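Local atomic coordinates of fatty acyl CoA synthetase FADD13 (FATTY-ACYL-CoA SYNTHETASE) (Mycobacterium tuberculosis, PDB entry 3R44), a protein that belongs to the ANL superfamily of AMP-binding enzymes, which pair a large N-terminal domain with a small C-terminal domain. Residues 329-334 with 403-408; 287-292 with 302-307; 427-432 with 502-507; 295-300 with 497-502; 21-26 with 160-165. All blocks are in the same frame, centred on the assembly; numbering follows the deposited sequence.

Contacts 1 to 4 are grouped at one end of the molecule, and contact 5 lies far off. Contact 2 packs helix 298-306 against strand 288-291 of the large sheet of the N-terminal domain. The start of the same helix meets the C-terminal part of the chain in contact 4, the centres of contacts 2 and 4 being about 13 Å apart. Contact 1 touches both through Leu-333, which packs on Lys-302 and Glu-298. From contact 4 the chain runs directly into contact 3, the two sharing Ile-502 with centres about 16 Å apart. The centre of contact 5 is about 43 Å from that of contact 4, on the opposite side of the chain's centre, and its Arg-23 side chain lies about 11 Å from the bound histidine.

Contact 1. Residues 329-334 with 403-408; sequences SEDALR and EGYLYI
A small polar contact joins Asp-331 and Arg-334, in the loop between strands 324-327 and 341-342, to the phenol end of Tyr-405, in the antiparallel hairpin of strands 396-400 and 406-410. Tyr-405 OH donates to Asp-331 OD2 over 2.7 Å. It meets the carboxylate from above its plane, while OD2 itself lies at the edge of the ring, and the two flat groups are 82° apart. Asp-401, in the turn of the hairpin, binds the backbone N of both Glu-403 and Tyr-405, fixing the base from which the ring projects. A tyrosine suits this place because its long, stiff ring spans the gap, keeps its carbon body buried against Leu-327 and Ser-338, and still delivers a polar atom. Arg-334, its chain bent at chi3 (132°), brings NH1 to 2.9 Å from Asp-331 OD1 in a salt bridge. The carboxylate therefore uses one oxygen for each partner. NH1 is also 3.0 Å from Tyr-405 OH, but at an angle too poor for a hydrogen bond.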
# COMPACT_ATOMS: atom_id res chain seq x y z
N SER A 329 -2.13 -13.08 -13.89
CA SER A 329 -2.78 -12.74 -15.13
C SER A 329 -3.71 -13.83 -15.70
O SER A 329 -4.85 -13.57 -16.06
CB SER A 329 -1.69 -12.45 -16.15
OG SER A 329 -0.70 -11.62 -15.56
N GLU A 330 -3.20 -15.05 -15.76
CA GLU A 330 -3.98 -16.20 -16.26
C GLU A 330 -5.35 -16.38 -15.56
O GLU A 330 -6.26 -16.98 -16.15
CB GLU A 330 -3.14 -17.49 -16.11
N ASP A 331 -5.48 -15.84 -14.34
CA ASP A 331 -6.63 -16.04 -13.45
C ASP A 331 -7.55 -14.78 -13.34
O ASP A 331 -8.59 -14.81 -12.64
CB ASP A 331 -6.09 -16.41 -12.05
CG ASP A 331 -5.43 -17.81 -11.99
OD1 ASP A 331 -5.82 -18.61 -12.84
OD2 ASP A 331 -4.56 -18.07 -11.10
N ALA A 332 -7.18 -13.67 -13.98
CA ALA A 332 -7.90 -12.37 -13.73
C ALA A 332 -9.40 -12.45 -13.99
O ALA A 332 -10.23 -11.92 -13.25
CB ALA A 332 -7.25 -11.24 -14.52
N LEU A 333 -9.77 -13.15 -15.05
CA LEU A 333 -11.16 -13.23 -15.40
C LEU A 333 -11.84 -14.39 -14.69
O LEU A 333 -12.90 -14.22 -14.07
CB LEU A 333 -11.29 -13.38 -16.90
CG LEU A 333 -12.54 -12.71 -17.40
CD1 LEU A 333 -12.63 -11.24 -16.92
CD2 LEU A 333 -12.61 -12.84 -18.95
N ARG A 334 -11.20 -15.55 -14.86
CA ARG A 334 -11.49 -16.80 -14.16
C ARG A 334 -11.94 -16.49 -12.74
O ARG A 334 -13.02 -16.92 -12.34
CB ARG A 334 -10.21 -17.67 -14.11
CG ARG A 334 -10.36 -19.17 -14.06
CD ARG A 334 -9.02 -19.81 -13.61
NE ARG A 334 -9.30 -20.77 -12.57
CZ ARG A 334 -8.39 -21.37 -11.82
NH1 ARG A 334 -7.11 -21.11 -11.98
NH2 ARG A 334 -8.79 -22.25 -10.89
N GLU A 403 -9.63 -24.04 -3.84
CA GLU A 403 -8.47 -24.05 -4.71
C GLU A 403 -7.38 -23.07 -4.20
O GLU A 403 -6.37 -22.84 -4.88
CB GLU A 403 -8.88 -23.74 -6.18
CG GLU A 403 -9.14 -24.94 -7.04
CD GLU A 403 -7.88 -25.83 -7.21
OE1 GLU A 403 -6.83 -25.38 -7.76
OE2 GLU A 403 -7.98 -27.02 -6.81
N GLY A 404 -7.60 -22.49 -3.03
CA GLY A 404 -6.63 -21.60 -2.42
C GLY A 404 -6.74 -20.13 -2.74
O GLY A 404 -5.84 -19.35 -2.41
N TYR A 405 -7.85 -19.72 -3.35
CA TYR A 405 -8.01 -18.33 -3.77
C TYR A 405 -8.68 -17.55 -2.64
O TYR A 405 -9.74 -17.97 -2.12
CB TYR A 405 -8.78 -18.22 -5.07
CG TYR A 405 -8.01 -18.66 -6.28
CD1 TYR A 405 -7.24 -17.78 -6.99
CD2 TYR A 405 -8.01 -19.97 -6.69
CE1 TYR A 405 -6.52 -18.17 -8.12
CE2 TYR A 405 -7.25 -20.39 -7.79
CZ TYR A 405 -6.53 -19.50 -8.50
OH TYR A 405 -5.85 -19.90 -9.60
N LEU A 406 -8.04 -16.47 -2.26
CA LEU A 406 -8.53 -15.56 -1.21
C LEU A 406 -9.55 -14.55 -1.76
O LEU A 406 -9.33 -13.94 -2.81
CB LEU A 406 -7.35 -14.76 -0.65
CG LEU A 406 -7.67 -13.73 0.43
CD1 LEU A 406 -8.38 -14.43 1.59
CD2 LEU A 406 -6.42 -12.99 0.95
N TYR A 407 -10.65 -14.38 -1.02
CA TYR A 407 -11.68 -13.38 -1.32
C TYR A 407 -11.80 -12.54 -0.07
O TYR A 407 -12.16 -13.04 0.98
CB TYR A 407 -13.04 -14.01 -1.65
CG TYR A 407 -13.08 -14.71 -3.00
CD1 TYR A 407 -13.58 -14.05 -4.11
CD2 TYR A 407 -12.57 -15.98 -3.17
CE1 TYR A 407 -13.60 -14.65 -5.36
CE2 TYR A 407 -12.57 -16.60 -4.43
CZ TYR A 407 -13.09 -15.94 -5.50
OH TYR A 407 -13.10 -16.52 -6.73
N ILE A 408 -11.45 -11.27 -0.15
CA ILE A 408 -11.61 -10.40 0.98
C ILE A 408 -13.05 -9.93 1.12
O ILE A 408 -13.69 -9.41 0.19
CB ILE A 408 -10.65 -9.19 0.91
CG1 ILE A 408 -9.19 -9.65 0.86
CG2 ILE A 408 -10.89 -8.20 2.08
CD1 ILE A 408 -8.61 -10.06 2.13

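Contact 2. Residues 287-292 with 302-307; sequences RYFITG and KIYAAK
Phe-289 and Tyr-304 both carry CG beside the backbone N and anti to the carbonyl carbon (chi1 -71° and -83°), which swings their rings into the space between strand 288-291 and helix 298-306. These are the first strand and the helix of a beta-alpha-beta unit completed by the parallel strand 310-316, so the ring pair fastens the crossover helix to the sheet it covers. The edge of the Phe-289 ring points at the face of the Tyr-304 ring, off centre, in an offset edge-to-face pair with centroids 5.6 Å apart and planes at 83°. Phenylalanine suits the strand side, where its wholly apolar ring is buried among Leu-269, Met-272 and Ala-264. Tyrosine suits the helix side because its hydroxyl, carried beyond the apolar contact, is hydrogen-bonded to the backbone O of Leu-269 in helix 266-274. Phe-278 extends the aromatic cluster by meeting Tyr-304 edge to face. Between the two segments the nearest approach is Phe-289 CE2 to Tyr-304 CE2, 3.6 Å.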
# COMPACT_ATOMS: atom_id res chain seq x y z
N ARG A 287 3.08 -5.77 -21.24
CA ARG A 287 2.46 -7.05 -20.96
C ARG A 287 1.35 -6.98 -19.95
O ARG A 287 0.33 -7.60 -20.17
CB ARG A 287 3.51 -8.08 -20.47
CG ARG A 287 4.68 -8.21 -21.41
CD ARG A 287 5.43 -9.57 -21.24
NE ARG A 287 5.97 -9.70 -19.88
CZ ARG A 287 7.11 -9.17 -19.43
NH1 ARG A 287 7.90 -8.44 -20.22
NH2 ARG A 287 7.49 -9.41 -18.16
N TYR A 288 1.57 -6.32 -18.81
CA TYR A 288 0.54 -6.27 -17.78
C TYR A 288 0.68 -5.13 -16.78
O TYR A 288 1.76 -4.63 -16.55
CB TYR A 288 0.46 -7.64 -17.01
CG TYR A 288 1.71 -8.01 -16.29
CD1 TYR A 288 1.92 -7.61 -14.97
CD2 TYR A 288 2.69 -8.76 -16.92
CE1 TYR A 288 3.03 -7.98 -14.33
CE2 TYR A 288 3.82 -9.12 -16.28
CZ TYR A 288 4.01 -8.71 -14.96
OH TYR A 288 5.15 -9.00 -14.24
N PHE A 289 -0.42 -4.81 -16.14
CA PHE A 289 -0.40 -3.95 -15.01
C PHE A 289 -0.47 -4.75 -13.72
O PHE A 289 -1.06 -5.80 -13.69
CB PHE A 289 -1.61 -3.02 -15.02
CG PHE A 289 -1.58 -1.96 -16.10
CD1 PHE A 289 -0.84 -0.79 -15.93
CD2 PHE A 289 -2.29 -2.16 -17.26
CE1 PHE A 289 -0.82 0.20 -16.93
CE2 PHE A 289 -2.27 -1.19 -18.28
CZ PHE A 289 -1.54 -0.01 -18.10
N ILE A 290 0.19 -4.25 -12.68
CA ILE A 290 0.08 -4.80 -11.33
C ILE A 290 -0.80 -3.78 -10.63
O ILE A 290 -0.42 -2.62 -10.58
CB ILE A 290 1.41 -4.84 -10.60
CG1 ILE A 290 2.40 -5.70 -11.38
CG2 ILE A 290 1.20 -5.43 -9.17
CD1 ILE A 290 3.84 -5.67 -10.82
N THR A 291 -1.96 -4.17 -10.15
CA THR A 291 -2.90 -3.22 -9.57
C THR A 291 -3.18 -3.57 -8.13
O THR A 291 -3.27 -4.72 -7.75
CB THR A 291 -4.24 -3.14 -10.34
OG1 THR A 291 -4.92 -4.39 -10.22
CG2 THR A 291 -4.01 -2.94 -11.84
N GLY A 292 -3.37 -2.54 -7.33
CA GLY A 292 -3.74 -2.70 -5.93
C GLY A 292 -5.14 -2.13 -5.80
O GLY A 292 -5.64 -1.50 -6.71
N LYS A 302 -11.51 -7.21 -19.53
CA LYS A 302 -11.72 -7.66 -20.89
C LYS A 302 -11.26 -6.70 -21.97
O LYS A 302 -10.76 -7.13 -23.01
CB LYS A 302 -13.19 -8.02 -21.11
CG LYS A 302 -13.63 -9.28 -20.32
CD LYS A 302 -15.14 -9.54 -20.57
CE LYS A 302 -15.44 -10.96 -20.87
NZ LYS A 302 -16.86 -11.11 -21.25
N ILE A 303 -11.43 -5.41 -21.76
CA ILE A 303 -11.04 -4.47 -22.79
C ILE A 303 -9.52 -4.37 -22.88
O ILE A 303 -8.96 -4.33 -23.98
CB ILE A 303 -11.74 -3.12 -22.63
CG1 ILE A 303 -11.49 -2.27 -23.88
CG2 ILE A 303 -11.32 -2.45 -21.39
CD1 ILE A 303 -12.21 -2.75 -25.04
N TYR A 304 -8.84 -4.44 -21.73
CA TYR A 304 -7.41 -4.54 -21.72
C TYR A 304 -6.94 -5.82 -22.36
O TYR A 304 -6.02 -5.80 -23.20
CB TYR A 304 -6.82 -4.32 -20.29
CG TYR A 304 -6.67 -2.83 -19.95
CD1 TYR A 304 -7.62 -2.17 -19.22
CD2 TYR A 304 -5.56 -2.10 -20.35
CE1 TYR A 304 -7.50 -0.83 -18.93
CE2 TYR A 304 -5.42 -0.74 -20.05
CZ TYR A 304 -6.41 -0.11 -19.33
OH TYR A 304 -6.27 1.22 -19.05
N ALA A 305 -7.62 -6.94 -22.08
CA ALA A 305 -7.27 -8.20 -22.73
C ALA A 305 -7.40 -8.15 -24.27
O ALA A 305 -6.63 -8.77 -24.97
CB ALA A 305 -8.05 -9.34 -22.14
N ALA A 306 -8.39 -7.43 -24.79
CA ALA A 306 -8.49 -7.20 -26.24
C ALA A 306 -7.31 -6.41 -26.85
O ALA A 306 -7.07 -6.50 -28.08
CB ALA A 306 -9.79 -6.48 -26.57
N LYS A 307 -6.64 -5.61 -26.02
CA LYS A 307 -5.43 -4.84 -26.38
C LYS A 307 -4.17 -5.67 -26.05
O LYS A 307 -3.06 -5.14 -26.11
CB LYS A 307 -5.41 -3.49 -25.66
CG LYS A 307 -4.44 -2.38 -26.18
CD LYS A 307 -4.68 -0.97 -25.47
CE LYS A 307 -3.43 0.00 -25.48
NZ LYS A 307 -3.22 0.62 -26.86

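Contact 3. Residues 427-432 with 502-507; sequences EIESVI and ILKTVL
Glu-429 OE2 is gripped by two donors, Lys-504 NZ from the other segment and the backbone N of Val-443 in strand 438-448. The bond from Lys-504 NZ to Glu-429 OE2 measures 2.7 Å and is also a salt bridge. NZ arrives on the syn side of the carboxylate, 21° out of its plane. Only this one oxygen takes a close part, since Glu-429 OE1 is 4.1 Å from Lys-504 NZ. Lys-504 NZ in turn donates to the backbone O of Val-443, so the ion pair engages both polar backbone atoms of a single strand residue. The second bond on each charged group should restrain its rotation more than the salt bridge would alone. The two side chains approach from opposite directions, each extended beyond CG. With their nearest CA atoms (Glu-429 and Ile-502) 12.1 Å apart, the segments meet through long side chains, and glutamate and lysine have the reach as well as the charge for the task. The bridge lies at the surface of the small C-terminal domain and links helices 425-432 and 504-511 by way of strand 438-448. Apolar neighbours in the same helices pack on the strands: Ile-428 and Ile-432 of helix 425-432 lie against strands 438-448 and 454-461, and Leu-507 of helix 504-511 rests on Ala-442 and Ile-458 of the same two strands.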
# COMPACT_ATOMS: atom_id res chain seq x y z
N GLU A 427 -20.91 -9.20 7.22
CA GLU A 427 -21.70 -10.23 7.91
C GLU A 427 -23.19 -9.90 7.78
O GLU A 427 -24.03 -10.77 7.52
CB GLU A 427 -21.29 -10.32 9.39
CG GLU A 427 -19.78 -10.49 9.61
CD GLU A 427 -19.41 -10.64 11.12
OE1 GLU A 427 -19.70 -11.74 11.66
OE2 GLU A 427 -18.85 -9.67 11.73
N ILE A 428 -23.49 -8.61 7.88
CA ILE A 428 -24.86 -8.09 7.79
C ILE A 428 -25.23 -7.94 6.31
O ILE A 428 -26.30 -8.41 5.86
CB ILE A 428 -25.01 -6.77 8.55
CG1 ILE A 428 -24.67 -6.97 10.04
CG2 ILE A 428 -26.42 -6.20 8.34
CD1 ILE A 428 -24.49 -5.63 10.83
N GLU A 429 -24.37 -7.30 5.54
CA GLU A 429 -24.66 -7.12 4.12
C GLU A 429 -25.02 -8.43 3.40
O GLU A 429 -25.98 -8.49 2.61
CB GLU A 429 -23.49 -6.45 3.42
CG GLU A 429 -23.26 -5.01 3.80
CD GLU A 429 -21.86 -4.54 3.48
OE1 GLU A 429 -21.05 -5.38 3.02
OE2 GLU A 429 -21.56 -3.32 3.66
N SER A 430 -24.27 -9.50 3.66
CA SER A 430 -24.52 -10.78 2.98
C SER A 430 -25.84 -11.44 3.38
O SER A 430 -26.30 -12.31 2.68
CB SER A 430 -23.38 -11.79 3.20
OG SER A 430 -23.21 -12.07 4.58
N VAL A 431 -26.44 -11.04 4.49
CA VAL A 431 -27.75 -11.55 4.91
C VAL A 431 -28.89 -10.72 4.27
O VAL A 431 -29.84 -11.27 3.69
CB VAL A 431 -27.85 -11.54 6.46
CG1 VAL A 431 -29.27 -11.82 6.92
CG2 VAL A 431 -26.87 -12.59 7.04
N ILE A 432 -28.76 -9.41 4.37
CA ILE A 432 -29.74 -8.50 3.84
C ILE A 432 -29.86 -8.52 2.33
O ILE A 432 -30.97 -8.37 1.81
CB ILE A 432 -29.45 -7.02 4.33
CG1 ILE A 432 -29.51 -6.98 5.85
CG2 ILE A 432 -30.44 -6.04 3.67
CD1 ILE A 432 -29.21 -5.61 6.47
N ILE A 502 -18.28 0.45 -3.62
CA ILE A 502 -19.11 1.20 -2.68
C ILE A 502 -18.16 2.08 -1.88
O ILE A 502 -17.10 1.61 -1.41
CB ILE A 502 -19.86 0.31 -1.69
CG1 ILE A 502 -20.82 -0.61 -2.42
CG2 ILE A 502 -20.65 1.16 -0.70
CD1 ILE A 502 -21.97 0.06 -2.80
N LEU A 503 -18.49 3.37 -1.80
CA LEU A 503 -17.65 4.35 -1.14
C LEU A 503 -18.17 4.55 0.28
O LEU A 503 -19.00 5.44 0.53
CB LEU A 503 -17.68 5.66 -1.92
CG LEU A 503 -17.05 5.54 -3.31
CD1 LEU A 503 -17.27 6.84 -4.08
CD2 LEU A 503 -15.55 5.20 -3.20
N LYS A 504 -17.73 3.72 1.21
CA LYS A 504 -18.18 3.86 2.62
C LYS A 504 -17.83 5.20 3.28
O LYS A 504 -18.58 5.69 4.15
CB LYS A 504 -17.73 2.66 3.45
CG LYS A 504 -18.43 1.44 2.97
CD LYS A 504 -18.25 0.25 3.84
CE LYS A 504 -19.22 -0.85 3.36
NZ LYS A 504 -19.39 -1.84 4.33
N THR A 505 -16.74 5.85 2.86
CA THR A 505 -16.41 7.17 3.40
C THR A 505 -17.49 8.20 2.99
O THR A 505 -17.88 9.05 3.77
CB THR A 505 -15.07 7.67 2.85
OG1 THR A 505 -15.11 7.58 1.42
CG2 THR A 505 -13.94 6.82 3.33
N VAL A 506 -17.96 8.09 1.76
CA VAL A 506 -19.08 8.94 1.28
C VAL A 506 -20.39 8.61 2.04
O VAL A 506 -21.08 9.53 2.53
CB VAL A 506 -19.25 8.88 -0.25
CG1 VAL A 506 -20.47 9.73 -0.69
CG2 VAL A 506 -17.92 9.41 -0.95
N LEU A 507 -20.69 7.32 2.21
CA LEU A 507 -21.83 6.96 3.01
C LEU A 507 -21.80 7.59 4.37
O LEU A 507 -22.81 8.12 4.80
CB LEU A 507 -21.94 5.47 3.19
CG LEU A 507 -22.59 4.74 2.02
CD1 LEU A 507 -22.37 3.19 2.26
CD2 LEU A 507 -24.10 5.04 1.87

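Contact 4. Residues 295-300 with 497-502; sequences PMPEAL and NPTGKI
Thr-499 packs snugly against Pro-297 and Leu-300, whereas the segments diverge on the side of Lys-501, whose exposed side chain makes no contact with residues 295-300, although it touches Ala-294 just before them. In the tight part, Pro-297 CG lies 3.6 Å from the carbonyl O of Thr-499 and 4.0 Å from its CB, the proline ring and the threonine crossing obliquely. The chi1 of Thr-499 (43°) sets CG2 anti to the carbonyl carbon, where it comes 4.1 Å from Leu-300 CD1. A proline suits the N-cap position before helix 298-306 because its rigid ring offers a firm apolar surface at the start of the helix. Threonine is small and branched enough to touch both partners, and Asn-270 of helix 266-274 also packs on it. Behind it, residues 497-500 form a type I turn. Gly-500 N bonds to Asn-497 O and Asn-497 N to Lys-501 O, the pattern of a G1 bulge, for which glycine with its positive phi (88°) is well suited. Asn-497 folds its OD1 back over the turn to accept from Lys-501 N at 3.0 Å, with a weaker bond from Thr-499 N. The sequence Asn-Pro-Thr-Gly-Lys belongs to the A10 motif of the ANL superfamily, here resting through its threonine on the N-terminal domain, at a junction between two domains whose relative orientation is known to vary in this superfamily.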
# COMPACT_ATOMS: atom_id res chain seq x y z
N PRO A 295 -11.05 -5.17 -6.31
CA PRO A 295 -10.97 -5.97 -7.55
C PRO A 295 -11.36 -5.15 -8.80
O PRO A 295 -12.21 -4.25 -8.74
CB PRO A 295 -11.94 -7.12 -7.29
CG PRO A 295 -12.05 -7.20 -5.73
CD PRO A 295 -12.01 -5.74 -5.35
N MET A 296 -10.68 -5.43 -9.90
CA MET A 296 -10.94 -4.79 -11.16
C MET A 296 -12.28 -5.28 -11.70
O MET A 296 -12.56 -6.47 -11.60
CB MET A 296 -9.86 -5.24 -12.13
CG MET A 296 -8.57 -4.58 -11.96
SD MET A 296 -8.75 -2.93 -12.58
CE MET A 296 -8.66 -3.30 -14.33
N PRO A 297 -13.08 -4.39 -12.29
CA PRO A 297 -14.33 -4.83 -12.92
C PRO A 297 -14.03 -5.67 -14.16
O PRO A 297 -13.09 -5.33 -14.91
CB PRO A 297 -15.02 -3.54 -13.33
CG PRO A 297 -14.18 -2.43 -12.94
CD PRO A 297 -12.96 -2.92 -12.26
N GLU A 298 -14.81 -6.75 -14.35
CA GLU A 298 -14.64 -7.66 -15.49
C GLU A 298 -14.58 -6.91 -16.82
O GLU A 298 -13.72 -7.20 -17.66
CB GLU A 298 -15.72 -8.78 -15.54
N ALA A 299 -15.45 -5.92 -17.01
CA ALA A 299 -15.48 -5.19 -18.28
C ALA A 299 -14.11 -4.54 -18.56
O ALA A 299 -13.63 -4.48 -19.71
CB ALA A 299 -16.60 -4.15 -18.26
N LEU A 300 -13.47 -4.05 -17.52
CA LEU A 300 -12.17 -3.42 -17.73
C LEU A 300 -11.11 -4.44 -18.02
O LEU A 300 -10.27 -4.20 -18.85
CB LEU A 300 -11.74 -2.60 -16.51
CG LEU A 300 -11.87 -1.12 -16.55
CD1 LEU A 300 -11.07 -0.58 -15.30
CD2 LEU A 300 -11.43 -0.49 -17.91
N ASN A 497 -17.90 4.48 -6.95
CA ASN A 497 -16.95 5.18 -7.81
C ASN A 497 -17.13 4.68 -9.25
O ASN A 497 -17.95 3.78 -9.45
CB ASN A 497 -15.52 5.04 -7.22
CG ASN A 497 -14.95 3.67 -7.33
OD1 ASN A 497 -15.54 2.77 -7.93
ND2 ASN A 497 -13.73 3.50 -6.82
N PRO A 498 -16.38 5.21 -10.25
CA PRO A 498 -16.69 4.72 -11.61
C PRO A 498 -16.41 3.23 -11.88
O PRO A 498 -16.92 2.68 -12.87
CB PRO A 498 -15.76 5.58 -12.49
CG PRO A 498 -15.70 6.91 -11.66
CD PRO A 498 -15.48 6.38 -10.30
N THR A 499 -15.55 2.64 -11.05
CA THR A 499 -15.22 1.22 -11.18
C THR A 499 -16.09 0.35 -10.26
O THR A 499 -15.78 -0.81 -10.12
CB THR A 499 -13.71 0.96 -10.92
OG1 THR A 499 -13.27 1.72 -9.79
CG2 THR A 499 -12.89 1.36 -12.16
N GLY A 500 -17.14 0.93 -9.69
CA GLY A 500 -18.19 0.20 -8.98
C GLY A 500 -18.01 -0.10 -7.50
O GLY A 500 -18.88 -0.70 -6.91
N LYS A 501 -16.91 0.34 -6.89
CA LYS A 501 -16.68 0.18 -5.46
C LYS A 501 -17.62 1.05 -4.62
O LYS A 501 -17.72 2.25 -4.85
CB LYS A 501 -15.24 0.60 -5.12
CG LYS A 501 -14.78 0.12 -3.73
CD LYS A 501 -13.43 0.70 -3.34
CE LYS A 501 -13.24 0.75 -1.82
NZ LYS A 501 -11.87 1.31 -1.47
N ILE A 502 -18.28 0.45 -3.62
CA ILE A 502 -19.11 1.20 -2.68
C ILE A 502 -18.16 2.08 -1.88
O ILE A 502 -17.10 1.61 -1.41
CB ILE A 502 -19.86 0.31 -1.69
CG1 ILE A 502 -20.82 -0.61 -2.42
CG2 ILE A 502 -20.65 1.16 -0.70
CD1 ILE A 502 -21.97 0.06 -2.80

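Contact 5. Residues 21-26 with 160-165; sequences MLRQRA and ADEPAV
Arg-23 and Glu-162 bring a helix and an irregular stretch within 8.8 Å of each other, measured between their CA atoms. Residues 21-26 are regular helix, part of helix 18-28, while 160-165 are a largely extended part of the loop between helix 148-157 and strand 172-178. From the helix, Arg-23 reaches out with its chain extended as far as NE, CG being anti to the backbone N (chi1 -174°), and its aliphatic part crosses the glutamate side chain at a slant, CG 3.7 Å from Glu-162 OE2. The charged groups form a long salt bridge, Arg-23 NE to Glu-162 OE2 3.7 Å, with the two flat groups at 90°. A water bridges them, accepting from Arg-23 NE at 2.9 Å and donating to Glu-162 OE2 at 2.6 Å. The contact is on the surface of the N-terminal domain of this ANL-family fold, where it ties the first helix to the loop that leads into strand 172-178. Glutamate fits here because each oxygen has work: OE1 forms a salt bridge to Lys-90, and OE2 also accepts from the side-chain amides of Asn-50 and Asn-54. So many donors would be expected to favour the charged carboxylate.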
# COMPACT_ATOMS: atom_id res chain seq x y z
N MET A 21 22.83 -4.79 -1.83
CA MET A 21 22.16 -5.39 -2.97
C MET A 21 22.17 -4.49 -4.20
O MET A 21 22.38 -4.96 -5.35
CB MET A 21 20.74 -5.87 -2.65
CG MET A 21 20.13 -6.67 -3.75
SD MET A 21 18.40 -7.12 -3.46
CE MET A 21 17.73 -5.43 -3.67
N LEU A 22 21.91 -3.23 -4.02
CA LEU A 22 22.01 -2.30 -5.12
C LEU A 22 23.42 -2.30 -5.71
O LEU A 22 23.59 -2.25 -6.95
CB LEU A 22 21.64 -0.89 -4.68
CG LEU A 22 21.80 0.25 -5.68
CD1 LEU A 22 20.80 -0.03 -6.93
CD2 LEU A 22 21.62 1.69 -5.12
N ARG A 23 24.42 -2.29 -4.85
CA ARG A 23 25.81 -2.33 -5.33
C ARG A 23 26.08 -3.59 -6.16
O ARG A 23 26.77 -3.54 -7.16
CB ARG A 23 26.80 -2.19 -4.18
CG ARG A 23 28.18 -2.09 -4.66
CD ARG A 23 29.14 -2.55 -3.61
NE ARG A 23 30.51 -2.18 -3.98
CZ ARG A 23 31.40 -3.01 -4.52
NH1 ARG A 23 31.08 -4.28 -4.76
NH2 ARG A 23 32.63 -2.56 -4.79
N GLN A 24 25.50 -4.70 -5.75
CA GLN A 24 25.67 -5.96 -6.46
C GLN A 24 24.97 -5.89 -7.82
O GLN A 24 25.53 -6.34 -8.81
CB GLN A 24 25.18 -7.11 -5.64
CG GLN A 24 26.09 -7.39 -4.46
CD GLN A 24 25.56 -8.45 -3.53
OE1 GLN A 24 24.36 -8.65 -3.43
NE2 GLN A 24 26.46 -9.14 -2.84
N ARG A 25 23.80 -5.23 -7.89
CA ARG A 25 23.11 -5.06 -9.21
C ARG A 25 23.96 -4.15 -10.08
O ARG A 25 24.13 -4.42 -11.27
CB ARG A 25 21.69 -4.57 -9.05
CG ARG A 25 21.01 -4.22 -10.36
CD ARG A 25 21.00 -5.28 -11.44
NE ARG A 25 20.28 -6.45 -11.03
CZ ARG A 25 20.31 -7.59 -11.67
NH1 ARG A 25 21.05 -7.71 -12.75
NH2 ARG A 25 19.61 -8.62 -11.23
N ALA A 26 24.62 -3.17 -9.45
CA ALA A 26 25.49 -2.30 -10.19
C ALA A 26 26.78 -3.01 -10.64
O ALA A 26 27.51 -2.51 -11.47
CB ALA A 26 25.84 -1.04 -9.43
N ALA A 160 31.42 9.82 -3.63
CA ALA A 160 30.63 8.64 -3.95
C ALA A 160 31.29 7.40 -3.37
O ALA A 160 31.25 6.36 -3.97
CB ALA A 160 30.43 8.52 -5.51
N ASP A 161 31.87 7.51 -2.16
CA ASP A 161 32.57 6.41 -1.49
C ASP A 161 31.56 5.36 -1.08
O ASP A 161 30.54 5.69 -0.50
CB ASP A 161 33.22 6.89 -0.17
CG ASP A 161 34.33 7.96 -0.37
OD1 ASP A 161 35.04 7.90 -1.41
OD2 ASP A 161 34.51 8.84 0.54
N GLU A 162 31.85 4.10 -1.28
CA GLU A 162 30.98 3.08 -0.75
C GLU A 162 31.17 3.03 0.80
O GLU A 162 32.30 2.85 1.25
CB GLU A 162 31.37 1.78 -1.44
CG GLU A 162 30.43 0.66 -1.28
CD GLU A 162 29.15 0.85 -2.01
OE1 GLU A 162 28.15 0.61 -1.30
OE2 GLU A 162 29.12 1.19 -3.27
N PRO A 163 30.12 3.26 1.60
CA PRO A 163 30.33 3.15 3.05
C PRO A 163 30.71 1.75 3.53
O PRO A 163 30.35 0.76 2.90
CB PRO A 163 28.95 3.51 3.65
CG PRO A 163 28.19 4.17 2.49
CD PRO A 163 28.71 3.52 1.27
N ALA A 164 31.38 1.67 4.66
CA ALA A 164 31.57 0.40 5.32
C ALA A 164 30.16 -0.05 5.69
O ALA A 164 29.46 0.61 6.47
CB ALA A 164 32.46 0.56 6.58
N VAL A 165 29.67 -1.10 5.07
CA VAL A 165 28.31 -1.53 5.36
C VAL A 165 28.46 -2.73 6.27
O VAL A 165 29.11 -3.72 5.90
CB VAL A 165 27.54 -1.91 4.06
CG1 VAL A 165 26.16 -2.45 4.37
CG2 VAL A 165 27.42 -0.73 3.14
O HOH W 1 30.99 0.55 -4.92